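Local coordinates for quinoline 2-oxidoreductase large subunit (PDB 1T3Q), which carries the molybdopterin cytosine dinucleotide cofactor of a molybdenum hydroxylase that probably oxidises quinoline at carbon 2, at residues N464-T469 with L474-T479; P351-E356 with T414-Q419; Q224-V229 with V246-V251; A381-I386 with A749-V754. All coordinates share one frame; numbering follows the deposited sequence.

Contact 1: residues N464-T469 with L474-T479; sequences NEVTGT and LSFLGT. Unlike the reference sequence in segment 464-469: E465 (reference Asp), V466 (reference Cys).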
loop_
_atom_site.group_PDB
_atom_site.type_symbol
_atom_site.label_atom_id
_atom_site.label_comp_id
_atom_site.label_asym_id
_atom_site.label_seq_id
_atom_site.Cartn_x
_atom_site.Cartn_y
_atom_site.Cartn_z
ATOM N N ASN B 464 41.957 5.453 -10.820
ATOM C CA ASN B 464 41.639 5.840 -9.457
ATOM C C ASN B 464 40.236 6.397 -9.703
ATOM O O ASN B 464 39.882 6.668 -10.854
ATOM C CB ASN B 464 42.646 6.861 -8.884
ATOM C CG ASN B 464 42.425 8.276 -9.367
ATOM O OD1 ASN B 464 41.780 8.516 -10.384
ATOM N ND2 ASN B 464 42.992 9.231 -8.636
ATOM N N GLU B 465 39.430 6.540 -8.661
ATOM C CA GLU B 465 38.057 6.988 -8.843
ATOM C C GLU B 465 37.515 7.689 -7.605
ATOM O O GLU B 465 37.763 7.250 -6.481
ATOM C CB GLU B 465 37.195 5.752 -9.161
ATOM C CG GLU B 465 35.693 5.914 -9.011
ATOM C CD GLU B 465 34.953 4.571 -9.043
ATOM O OE1 GLU B 465 33.707 4.581 -9.095
ATOM O OE2 GLU B 465 35.611 3.509 -9.005
ATOM N N VAL B 466 36.776 8.779 -7.803
ATOM C CA VAL B 466 36.187 9.474 -6.666
ATOM C C VAL B 466 34.918 8.724 -6.275
ATOM O O VAL B 466 34.052 8.474 -7.119
ATOM C CB VAL B 466 35.839 10.952 -7.006
ATOM C CG1 VAL B 466 37.123 11.726 -7.302
ATOM C CG2 VAL B 466 34.888 11.019 -8.189
ATOM N N THR B 467 34.818 8.341 -5.002
ATOM C CA THR B 467 33.647 7.615 -4.510
ATOM C C THR B 467 33.063 8.315 -3.289
ATOM O O THR B 467 33.624 9.304 -2.811
ATOM C CB THR B 467 33.998 6.154 -4.128
ATOM O OG1 THR B 467 34.826 6.140 -2.958
ATOM C CG2 THR B 467 34.734 5.474 -5.262
ATOM N N GLY B 468 31.947 7.798 -2.780
ATOM C CA GLY B 468 31.307 8.402 -1.620
ATOM C C GLY B 468 30.993 9.853 -1.925
ATOM O O GLY B 468 30.921 10.703 -1.037
ATOM N N THR B 469 30.788 10.121 -3.207
ATOM C CA THR B 469 30.520 11.456 -3.711
ATOM C C THR B 469 29.585 12.329 -2.892
ATOM O O THR B 469 28.374 12.104 -2.830
ATOM C CB THR B 469 30.020 11.370 -5.146
ATOM O OG1 THR B 469 30.976 10.634 -5.916
ATOM C CG2 THR B 469 29.855 12.761 -5.752
ATOM N N LEU B 474 32.020 17.037 -5.095
ATOM C CA LEU B 474 31.362 17.860 -6.097
ATOM C C LEU B 474 32.116 19.176 -6.285
ATOM O O LEU B 474 32.178 19.703 -7.399
ATOM C CB LEU B 474 29.898 18.084 -5.712
ATOM C CG LEU B 474 29.132 16.752 -5.667
ATOM C CD1 LEU B 474 27.702 16.972 -5.231
ATOM C CD2 LEU B 474 29.171 16.096 -7.039
ATOM N N SER B 475 32.705 19.694 -5.207
ATOM C CA SER B 475 33.495 20.923 -5.291
ATOM C C SER B 475 34.735 20.639 -6.129
ATOM O O SER B 475 35.071 21.404 -7.032
ATOM C CB SER B 475 33.936 21.400 -3.904
ATOM O OG SER B 475 32.865 22.002 -3.197
ATOM N N PHE B 476 35.414 19.534 -5.823
ATOM C CA PHE B 476 36.612 19.144 -6.559
ATOM C C PHE B 476 36.328 19.000 -8.053
ATOM O O PHE B 476 37.154 19.373 -8.886
ATOM C CB PHE B 476 37.164 17.813 -6.029
ATOM C CG PHE B 476 38.150 17.161 -6.958
ATOM C CD1 PHE B 476 39.409 17.713 -7.158
ATOM C CD2 PHE B 476 37.789 16.034 -7.693
ATOM C CE1 PHE B 476 40.296 17.161 -8.082
ATOM C CE2 PHE B 476 38.665 15.473 -8.620
ATOM C CZ PHE B 476 39.923 16.040 -8.817
ATOM N N LEU B 477 35.160 18.455 -8.383
ATOM C CA LEU B 477 34.766 18.247 -9.772
ATOM C C LEU B 477 34.321 19.522 -10.486
ATOM O O LEU B 477 34.036 19.497 -11.681
ATOM C CB LEU B 477 33.644 17.202 -9.854
ATOM C CG LEU B 477 34.003 15.763 -9.471
ATOM C CD1 LEU B 477 32.767 14.882 -9.598
ATOM C CD2 LEU B 477 35.117 15.254 -10.373
ATOM N N GLY B 478 34.246 20.627 -9.756
ATOM C CA GLY B 478 33.839 21.877 -10.377
ATOM C C GLY B 478 32.338 22.039 -10.550
ATOM O O GLY B 478 31.884 22.876 -11.328
ATOM N N THR B 479 31.566 21.236 -9.826
ATOM C CA THR B 479 30.114 21.308 -9.882
ATOM C C THR B 479 29.641 21.463 -8.441
ATOM O O THR B 479 28.995 20.574 -7.883
ATOM C CB THR B 479 29.507 20.026 -10.494
ATOM O OG1 THR B 479 29.891 18.889 -9.711
ATOM C CG2 THR B 479 29.995 19.836 -11.927
#

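Contact 2: residues P351-E356 with T414-Q419; sequences PAVSEE and TNRLGQ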
loop_
_atom_site.group_PDB
_atom_site.type_symbol
_atom_site.label_atom_id
_atom_site.label_comp_id
_atom_site.label_asym_id
_atom_site.label_seq_id
_atom_site.Cartn_x
_atom_site.Cartn_y
_atom_site.Cartn_z
ATOM N N PRO B 351 53.434 17.160 -14.675
ATOM C CA PRO B 351 53.716 18.547 -14.286
ATOM C C PRO B 351 53.070 19.684 -15.078
ATOM O O PRO B 351 52.750 20.727 -14.504
ATOM C CB PRO B 351 55.239 18.602 -14.328
ATOM C CG PRO B 351 55.560 17.693 -15.464
ATOM C CD PRO B 351 54.643 16.514 -15.217
ATOM N N ALA B 352 52.881 19.504 -16.380
ATOM C CA ALA B 352 52.276 20.557 -17.196
ATOM C C ALA B 352 50.989 20.077 -17.855
ATOM O O ALA B 352 50.981 19.063 -18.556
ATOM C CB ALA B 352 53.260 21.030 -18.259
ATOM N N VAL B 353 49.907 20.818 -17.642
ATOM C CA VAL B 353 48.613 20.451 -18.198
ATOM C C VAL B 353 47.849 21.623 -18.802
ATOM O O VAL B 353 47.874 22.741 -18.284
ATOM C CB VAL B 353 47.713 19.810 -17.117
ATOM C CG1 VAL B 353 46.374 19.380 -17.727
ATOM C CG2 VAL B 353 48.423 18.626 -16.483
ATOM N N SER B 354 47.167 21.353 -19.907
ATOM C CA SER B 354 46.352 22.360 -20.566
ATOM C C SER B 354 45.112 21.650 -21.078
ATOM O O SER B 354 45.188 20.824 -21.988
ATOM C CB SER B 354 47.098 23.001 -21.732
ATOM O OG SER B 354 46.266 23.953 -22.376
ATOM N N GLU B 355 43.970 21.956 -20.480
ATOM C CA GLU B 355 42.741 21.319 -20.898
ATOM C C GLU B 355 41.577 22.275 -20.903
ATOM O O GLU B 355 41.574 23.281 -20.193
ATOM C CB GLU B 355 42.423 20.116 -19.997
ATOM C CG GLU B 355 42.246 20.413 -18.510
ATOM C CD GLU B 355 41.001 21.218 -18.194
ATOM O OE1 GLU B 355 39.941 20.961 -18.809
ATOM O OE2 GLU B 355 41.074 22.101 -17.311
ATOM N N GLU B 356 40.587 21.949 -21.723
ATOM C CA GLU B 356 39.385 22.751 -21.818
ATOM C C GLU B 356 38.212 21.804 -22.015
ATOM O O GLU B 356 38.319 20.809 -22.738
ATOM C CB GLU B 356 39.458 23.716 -23.000
ATOM C CG GLU B 356 38.311 24.725 -23.013
ATOM C CD GLU B 356 38.355 25.662 -24.211
ATOM O OE1 GLU B 356 37.670 26.706 -24.176
ATOM O OE2 GLU B 356 39.066 25.356 -25.188
ATOM N N THR B 414 49.542 16.098 -4.278
ATOM C CA THR B 414 48.537 16.883 -4.996
ATOM C C THR B 414 49.002 17.110 -6.432
ATOM O O THR B 414 50.042 17.730 -6.662
ATOM C CB THR B 414 48.296 18.256 -4.327
ATOM O OG1 THR B 414 47.833 18.062 -2.985
ATOM C CG2 THR B 414 47.245 19.043 -5.092
ATOM N N ASN B 415 48.240 16.613 -7.404
ATOM C CA ASN B 415 48.637 16.775 -8.794
ATOM C C ASN B 415 48.331 18.159 -9.348
ATOM O O ASN B 415 47.753 19.003 -8.666
ATOM C CB ASN B 415 48.007 15.687 -9.686
ATOM C CG ASN B 415 46.500 15.820 -9.820
ATOM O OD1 ASN B 415 45.932 16.903 -9.658
ATOM N ND2 ASN B 415 45.844 14.708 -10.148
ATOM N N ARG B 416 48.738 18.380 -10.591
ATOM C CA ARG B 416 48.543 19.664 -11.257
ATOM C C ARG B 416 47.105 20.174 -11.270
ATOM O O ARG B 416 46.881 21.386 -11.277
ATOM C CB ARG B 416 49.067 19.583 -12.695
ATOM C CG ARG B 416 48.843 20.845 -13.518
ATOM C CD ARG B 416 49.707 22.010 -13.039
ATOM N NE ARG B 416 49.439 23.218 -13.813
ATOM C CZ ARG B 416 48.365 23.986 -13.658
ATOM N NH1 ARG B 416 48.205 25.062 -14.417
ATOM N NH2 ARG B 416 47.459 23.695 -12.732
ATOM N N LEU B 417 46.133 19.267 -11.273
ATOM C CA LEU B 417 44.736 19.676 -11.310
ATOM C C LEU B 417 44.073 19.754 -9.936
ATOM O O LEU B 417 42.848 19.808 -9.827
ATOM C CB LEU B 417 43.939 18.752 -12.237
ATOM C CG LEU B 417 44.379 18.794 -13.708
ATOM C CD1 LEU B 417 43.489 17.893 -14.536
ATOM C CD2 LEU B 417 44.306 20.221 -14.232
ATOM N N GLY B 418 44.893 19.752 -8.891
ATOM C CA GLY B 418 44.370 19.873 -7.543
ATOM C C GLY B 418 43.779 18.654 -6.862
ATOM O O GLY B 418 43.058 18.804 -5.878
ATOM N N GLN B 419 44.048 17.455 -7.367
ATOM C CA GLN B 419 43.521 16.268 -6.703
ATOM C C GLN B 419 44.614 15.737 -5.789
ATOM O O GLN B 419 45.735 15.484 -6.230
ATOM C CB GLN B 419 43.114 15.178 -7.704
ATOM C CG GLN B 419 42.401 14.002 -7.021
ATOM C CD GLN B 419 42.057 12.856 -7.966
ATOM O OE1 GLN B 419 42.940 12.175 -8.487
ATOM N NE2 GLN B 419 40.764 12.639 -8.186
#

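Contact 3: residues Q224-V229 with V246-V251; sequences QMPSFV and VRVPDV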
loop_
_atom_site.group_PDB
_atom_site.type_symbol
_atom_site.label_atom_id
_atom_site.label_comp_id
_atom_site.label_asym_id
_atom_site.label_seq_id
_atom_site.Cartn_x
_atom_site.Cartn_y
_atom_site.Cartn_z
ATOM N N GLN B 224 16.557 6.331 -8.639
ATOM C CA GLN B 224 17.715 6.098 -7.781
ATOM C C GLN B 224 17.828 7.261 -6.786
ATOM O O GLN B 224 18.666 7.233 -5.881
ATOM C CB GLN B 224 19.002 6.038 -8.617
ATOM C CG GLN B 224 18.931 5.091 -9.802
ATOM C CD GLN B 224 20.193 5.089 -10.637
ATOM O OE1 GLN B 224 20.139 4.885 -11.848
ATOM N NE2 GLN B 224 21.341 5.308 -9.996
ATOM N N MET B 225 16.974 8.273 -6.947
ATOM C CA MET B 225 17.014 9.464 -6.081
ATOM C C MET B 225 15.620 9.926 -5.622
ATOM O O MET B 225 15.162 11.002 -6.000
ATOM C CB MET B 225 17.699 10.608 -6.844
ATOM C CG MET B 225 19.076 10.256 -7.419
ATOM S SD MET B 225 19.755 11.521 -8.543
ATOM C CE MET B 225 20.120 12.864 -7.366
ATOM N N PRO B 226 14.947 9.138 -4.766
ATOM C CA PRO B 226 13.605 9.499 -4.291
ATOM C C PRO B 226 13.414 10.856 -3.599
ATOM O O PRO B 226 12.443 11.562 -3.885
ATOM C CB PRO B 226 13.229 8.320 -3.393
ATOM C CG PRO B 226 14.547 7.854 -2.882
ATOM C CD PRO B 226 15.430 7.918 -4.093
ATOM N N SER B 227 14.320 11.220 -2.692
ATOM C CA SER B 227 14.199 12.501 -1.991
ATOM C C SER B 227 14.302 13.662 -2.977
ATOM O O SER B 227 13.614 14.677 -2.833
ATOM C CB SER B 227 15.289 12.643 -0.921
ATOM O OG SER B 227 15.141 11.668 0.096
ATOM N N PHE B 228 15.173 13.498 -3.970
ATOM C CA PHE B 228 15.392 14.498 -5.010
ATOM C C PHE B 228 14.115 14.689 -5.830
ATOM O O PHE B 228 13.689 15.815 -6.086
ATOM C CB PHE B 228 16.541 14.033 -5.908
ATOM C CG PHE B 228 16.623 14.744 -7.227
ATOM C CD1 PHE B 228 17.070 16.060 -7.307
ATOM C CD2 PHE B 228 16.280 14.082 -8.401
ATOM C CE1 PHE B 228 17.176 16.705 -8.543
ATOM C CE2 PHE B 228 16.382 14.718 -9.641
ATOM C CZ PHE B 228 16.832 16.033 -9.709
ATOM N N VAL B 229 13.505 13.580 -6.237
ATOM C CA VAL B 229 12.280 13.649 -7.026
ATOM C C VAL B 229 11.166 14.353 -6.254
ATOM O O VAL B 229 10.467 15.209 -6.801
ATOM C CB VAL B 229 11.812 12.233 -7.443
ATOM C CG1 VAL B 229 10.460 12.305 -8.150
ATOM C CG2 VAL B 229 12.846 11.608 -8.366
ATOM N N VAL B 246 7.234 9.983 -2.132
ATOM C CA VAL B 246 7.740 9.260 -3.284
ATOM C C VAL B 246 8.082 7.860 -2.786
ATOM O O VAL B 246 8.696 7.710 -1.735
ATOM C CB VAL B 246 8.993 9.933 -3.862
ATOM C CG1 VAL B 246 9.682 9.004 -4.855
ATOM C CG2 VAL B 246 8.595 11.246 -4.557
ATOM N N ARG B 247 7.654 6.845 -3.526
ATOM C CA ARG B 247 7.929 5.457 -3.156
ATOM C C ARG B 247 8.726 4.806 -4.266
ATOM O O ARG B 247 8.498 5.076 -5.442
ATOM C CB ARG B 247 6.625 4.689 -2.934
ATOM C CG ARG B 247 5.866 5.135 -1.695
ATOM C CD ARG B 247 4.584 4.349 -1.479
ATOM N NE ARG B 247 3.835 4.914 -0.358
ATOM C CZ ARG B 247 2.597 4.570 -0.020
ATOM N NH1 ARG B 247 2.012 5.154 1.016
ATOM N NH2 ARG B 247 1.946 3.646 -0.713
ATOM N N VAL B 248 9.670 3.950 -3.895
ATOM C CA VAL B 248 10.492 3.274 -4.885
ATOM C C VAL B 248 10.316 1.772 -4.742
ATOM O O VAL B 248 10.628 1.204 -3.700
ATOM C CB VAL B 248 11.988 3.602 -4.698
ATOM C CG1 VAL B 248 12.800 3.034 -5.864
ATOM C CG2 VAL B 248 12.179 5.120 -4.601
ATOM N N PRO B 249 9.785 1.115 -5.779
ATOM C CA PRO B 249 9.602 -0.339 -5.699
ATOM C C PRO B 249 10.938 -0.968 -6.068
ATOM O O PRO B 249 11.956 -0.285 -6.080
ATOM C CB PRO B 249 8.520 -0.600 -6.739
ATOM C CG PRO B 249 8.832 0.417 -7.803
ATOM C CD PRO B 249 9.178 1.671 -7.002
ATOM N N ASP B 250 10.955 -2.269 -6.337
ATOM C CA ASP B 250 12.196 -2.892 -6.767
ATOM C C ASP B 250 12.439 -2.278 -8.142
ATOM O O ASP B 250 11.489 -2.056 -8.894
ATOM C CB ASP B 250 12.035 -4.412 -6.890
ATOM C CG ASP B 250 11.920 -5.097 -5.537
ATOM O OD1 ASP B 250 12.695 -4.727 -4.633
ATOM O OD2 ASP B 250 11.075 -6.011 -5.380
ATOM N N VAL B 251 13.691 -1.978 -8.460
ATOM C CA VAL B 251 14.041 -1.375 -9.749
ATOM C C VAL B 251 14.907 -2.307 -10.589
ATOM O O VAL B 251 15.937 -2.804 -10.117
ATOM C CB VAL B 251 14.785 -0.025 -9.530
ATOM C CG1 VAL B 251 15.213 0.563 -10.855
ATOM C CG2 VAL B 251 13.873 0.945 -8.799
#

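Contact 4: residues A381-I386 with A749-V754; sequences ARETLI and APAAVV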
loop_
_atom_site.group_PDB
_atom_site.type_symbol
_atom_site.label_atom_id
_atom_site.label_comp_id
_atom_site.label_asym_id
_atom_site.label_seq_id
_atom_site.Cartn_x
_atom_site.Cartn_y
_atom_site.Cartn_z
ATOM N N ALA B 381 41.165 7.491 -23.862
ATOM C CA ALA B 381 42.162 8.269 -24.584
ATOM C C ALA B 381 43.555 8.244 -23.955
ATOM O O ALA B 381 44.541 7.959 -24.637
ATOM C CB ALA B 381 41.679 9.714 -24.725
ATOM N N ARG B 382 43.636 8.529 -22.661
ATOM C CA ARG B 382 44.931 8.558 -21.980
ATOM C C ARG B 382 45.606 7.190 -21.915
ATOM O O ARG B 382 46.775 7.058 -22.258
ATOM C CB ARG B 382 44.784 9.111 -20.558
ATOM C CG ARG B 382 46.119 9.435 -19.886
ATOM C CD ARG B 382 45.958 9.615 -18.388
ATOM N NE ARG B 382 45.323 8.446 -17.797
ATOM C CZ ARG B 382 44.082 8.425 -17.327
ATOM N NH1 ARG B 382 43.587 7.305 -16.821
ATOM N NH2 ARG B 382 43.345 9.529 -17.338
ATOM N N GLU B 383 44.875 6.171 -21.472
ATOM C CA GLU B 383 45.463 4.842 -21.371
ATOM C C GLU B 383 45.908 4.321 -22.732
ATOM O O GLU B 383 46.923 3.636 -22.835
ATOM C CB GLU B 383 44.482 3.869 -20.716
ATOM C CG GLU B 383 44.125 4.227 -19.266
ATOM C CD GLU B 383 45.343 4.264 -18.345
ATOM O OE1 GLU B 383 45.682 5.355 -17.830
ATOM O OE2 GLU B 383 45.965 3.201 -18.135
ATOM N N THR B 384 45.157 4.651 -23.776
ATOM C CA THR B 384 45.516 4.215 -25.119
ATOM C C THR B 384 46.798 4.914 -25.577
ATOM O O THR B 384 47.658 4.301 -26.206
ATOM C CB THR B 384 44.373 4.501 -26.125
ATOM O OG1 THR B 384 43.253 3.659 -25.818
ATOM C CG2 THR B 384 44.824 4.221 -27.554
ATOM N N LEU B 385 46.926 6.197 -25.257
ATOM C CA LEU B 385 48.121 6.949 -25.634
ATOM C C LEU B 385 49.321 6.495 -24.809
ATOM O O LEU B 385 50.446 6.460 -25.302
ATOM C CB LEU B 385 47.888 8.449 -25.436
ATOM C CG LEU B 385 46.902 9.093 -26.414
ATOM C CD1 LEU B 385 46.759 10.582 -26.101
ATOM C CD2 LEU B 385 47.400 8.904 -27.838
ATOM N N ILE B 386 49.077 6.144 -23.552
ATOM C CA ILE B 386 50.148 5.675 -22.679
ATOM C C ILE B 386 50.732 4.373 -23.237
ATOM O O ILE B 386 51.954 4.188 -23.255
ATOM C CB ILE B 386 49.628 5.460 -21.241
ATOM C CG1 ILE B 386 49.358 6.824 -20.593
ATOM C CG2 ILE B 386 50.628 4.641 -20.430
ATOM C CD1 ILE B 386 48.804 6.756 -19.179
ATOM N N ALA B 749 37.501 -0.411 -17.537
ATOM C CA ALA B 749 37.455 -1.526 -18.481
ATOM C C ALA B 749 37.319 -1.104 -19.953
ATOM O O ALA B 749 37.899 -1.731 -20.835
ATOM C CB ALA B 749 36.335 -2.503 -18.098
ATOM N N PRO B 750 36.557 -0.039 -20.246
ATOM C CA PRO B 750 36.465 0.317 -21.666
ATOM C C PRO B 750 37.841 0.667 -22.231
ATOM O O PRO B 750 38.153 0.360 -23.381
ATOM C CB PRO B 750 35.521 1.516 -21.664
ATOM C CG PRO B 750 34.648 1.263 -20.454
ATOM C CD PRO B 750 35.662 0.802 -19.431
ATOM N N ALA B 751 38.661 1.320 -21.412
ATOM C CA ALA B 751 39.995 1.713 -21.833
ATOM C C ALA B 751 40.838 0.479 -22.132
ATOM O O ALA B 751 41.597 0.457 -23.093
ATOM C CB ALA B 751 40.658 2.566 -20.747
ATOM N N ALA B 752 40.690 -0.553 -21.307
ATOM C CA ALA B 752 41.439 -1.793 -21.501
ATOM C C ALA B 752 41.126 -2.432 -22.852
ATOM O O ALA B 752 42.028 -2.924 -23.531
ATOM C CB ALA B 752 41.127 -2.779 -20.367
ATOM N N VAL B 753 39.852 -2.426 -23.242
ATOM C CA VAL B 753 39.457 -3.014 -24.519
ATOM C C VAL B 753 39.971 -2.199 -25.705
ATOM O O VAL B 753 40.516 -2.759 -26.662
ATOM C CB VAL B 753 37.919 -3.152 -24.643
ATOM C CG1 VAL B 753 37.566 -3.786 -25.990
ATOM C CG2 VAL B 753 37.371 -4.004 -23.503
ATOM N N VAL B 754 39.794 -0.882 -25.654
ATOM C CA VAL B 754 40.274 -0.037 -26.741
ATOM C C VAL B 754 41.789 -0.193 -26.854
ATOM O O VAL B 754 42.331 -0.319 -27.958
ATOM C CB VAL B 754 39.934 1.453 -26.496
ATOM C CG1 VAL B 754 40.596 2.319 -27.564
ATOM C CG2 VAL B 754 38.424 1.648 -26.542
#

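Contact 1: residues N464-T469 with L474-T479
The F476 ring is met obliquely by V466, whose CG1 stands 4.3 Å from CE2 of that ring, a loose van der Waals contact rather than a stack. With CG anti to the backbone N (chi1 164°), F476 reaches from the last helical turn back toward the strand, and its CB already points that way. Another part of the ring rests on Q419. A closer touch lies farther along the two segments, between methyls: T469 CG2 comes within 3.6 Å of L474 CD2, and the two side chains cross nearly at right angles. The chi1 of T469 (-55°) sets CG2 anti to the backbone N and thus toward the leucine; the residue therefore offers a methyl to L474 and a hydroxyl to the carbonyl O of A546, a residue of the molybdenum pocket. The backbone O of T469 is in turn bonded by NE of R548. No hydrogen bond spans 464-469 and 474-479; carbon groups make the contacts between them. Beyond F476 the helix ends in a Schellman motif: T479 N donates to L474 O at 2.9 Å and G478 N to S475 O at 3.0 Å. G478 has a positive phi of 81°, at which a CB would press on the O of L477. Strand 454-467, the loop after it and helix 471-476 with its Schellman end pack together here in the molybdopterin-binding part of the chain. The T469 side chain lies about 8 Å from the dioxosulfidomolybdenum ion, consistent with a second-shell place for T469 at the molybdenum site.

Contact 2: residues P351-E356 with T414-Q419
V353 and R416 touch through their side chains and also share one acceptor: OD1 of D174 takes the backbone N-H of V353 and, in a salt bridge, NE of R416. Between the two residues the contact is aliphatic. V353 CG2 lies 3.7 Å from R416 CG, and the side chains run past each other in opposite directions. R416 has CG anti to the backbone N (chi1 177°) and then bends at chi2 (69°), which lays its methylenes alongside the valine and carries the guanidinium on toward D174. The carbonyl O of P351 sits at the edge of that group, near its plane, but its close neighbour is the methylene CD of R416 at 3.6 Å, with no hydrogen bond. On the other branch of the valine, CG1 meets CD2 of L417 at 4.1 Å, the two side chains crossing at about a right angle. Strand 352-360 is thus faced by a type I beta turn, N415 to G418, in the loop between the short strands 413-414 and 420-421. The turn is closed by G418 N to N415 O at 3.0 Å. N415 OD1 reaches past the turn to Q419 N almost straight (3.0 Å, 169°), although the donor stands above the amide plane; L417 N adds a weak bond to the same oxygen. The backbone N of N415 reaches back to Q419 O at 3.0 Å, fastening the loop at its base. R416 and L417 also touch A172 of strand 172-173, and L417 rests on I344. The backbone of E355 pairs with A172, that of S354 with L315 of strand 312-322.

Contact 3: residues Q224-V229 with V246-V251
P226 is wedged against V248 and V246, its CB lying 3.6 Å from V248 CG2 and 3.9 Å from V246 CG1. The pyrrolidine ring and V248 cross at about a right angle, and ring atom CG also reaches the same valine methyl. V246 has CG1 anti to its own N (chi1 167°), and in this rotamer both methyls bracket the backbone O of P226, with V246 CB 3.8 Å from that oxygen. The second branch of V246 faces the next turn of the helix, where its CG2 meets V229 CG1 at 4.2 Å, again crosswise. P226 and V229, three residues apart, therefore present one side of the helix to the strand, and no hydrogen bond spans 224-229 and 246-251. With both methyls of V246 gone, as in an alanine here, P226 CB and V229 CG1 would probably lose their partner and a gap would open between helix and strand. P226 begins the helix: M225 is the N-cap, and V229 N bonds M225 O at 3.1 Å, closing the first turn. Just before M225, Q224 belongs to the molybdenum pocket. Its NE2 is hydrogen-bonded to oxygen OM1 of the dioxosulfidomolybdenum ion and to A544 O, while OE1 takes the N-H of G256, so both ends of the amide are fixed. Q224 thus joins the start of the helix to the molybdenum site, two residues before P226. In the fold the contact seals a beta-alpha-beta unit: strand 216-221 leads into helix 226-237 and returns as the parallel strand 244-247, with V229 also resting on L219 and V246 on T221 of the first strand.

Contact 4: residues A381-I386 with A749-V754
Helix 375-393 packs against helix 744-761 here, E383 meeting A751 and T384 meeting V754. The backbones come closest at the first pair, whose CA atoms are 6.3 Å apart, and the small alanine allows this: A751 CB lies 4.0 Å from E383 CB, with E383 CG scarcely farther. One turn on from A751, V754 CG1 rests 3.5 Å from T384 OG1, the side chains crossing at about a right angle. That hydroxyl is bonded to the carbonyl O of I380 in its own helix, so toward V754 it makes only a van der Waals touch. A751 and V754, three residues apart, thus meet neighbouring residues of the other helix in a buried contact with no hydrogen bond between 381-386 and 749-754, and helix 744-761 is kinked at this level, the N atoms of P750 and A751 having no bond to the turn before. Only the stem of E383 takes part. Bent at chi2 (-60°), its chain swings the carboxylate off to R382, which grips OE1 side-on with NE at 3.1 Å and NH1 at 3.0 Å. The oxygen lies at the guanidinium edge, in its plane; E383 OE1 offers NE its anti lone pair, whereas NH1 approaches 33° out of the carboxylate plane. OE1 is also bonded by Y348 OH, and OE2 by R401 in a second salt bridge and by the N-H of V462. Two arginines round one buried carboxylate probably keep it ionised. With an alanine at E383, both R382 and R401 would probably lose their buried counter-charge. Helix 744-761 also touches helix 672-692, P750 meeting A686 and Q689.

Contact 3 comes first and closes a loop of 16 residues that holds most of helix 226-237, inside its beta-alpha-beta unit. Next, 351-356 opens contact 2; before its partner 414-419 arrives, 381-386 has opened contact 4, so the two cross. Contact 1 then closes over only four residues and is nested in the long loop that 749-754 finally completes. Contacts 1 and 2 touch: N464 ND2 lies 2.9 Å from Q419 OE1, a probable hydrogen bond that ties strand 454-467 to the loop 414-419 that faces strand 352-360. Contact 4 brings a late helix back onto the one that follows this strand. Contact 3 lies across the chain's centre from contacts 2 and 4, their centres about 37 and 35 Å from its own.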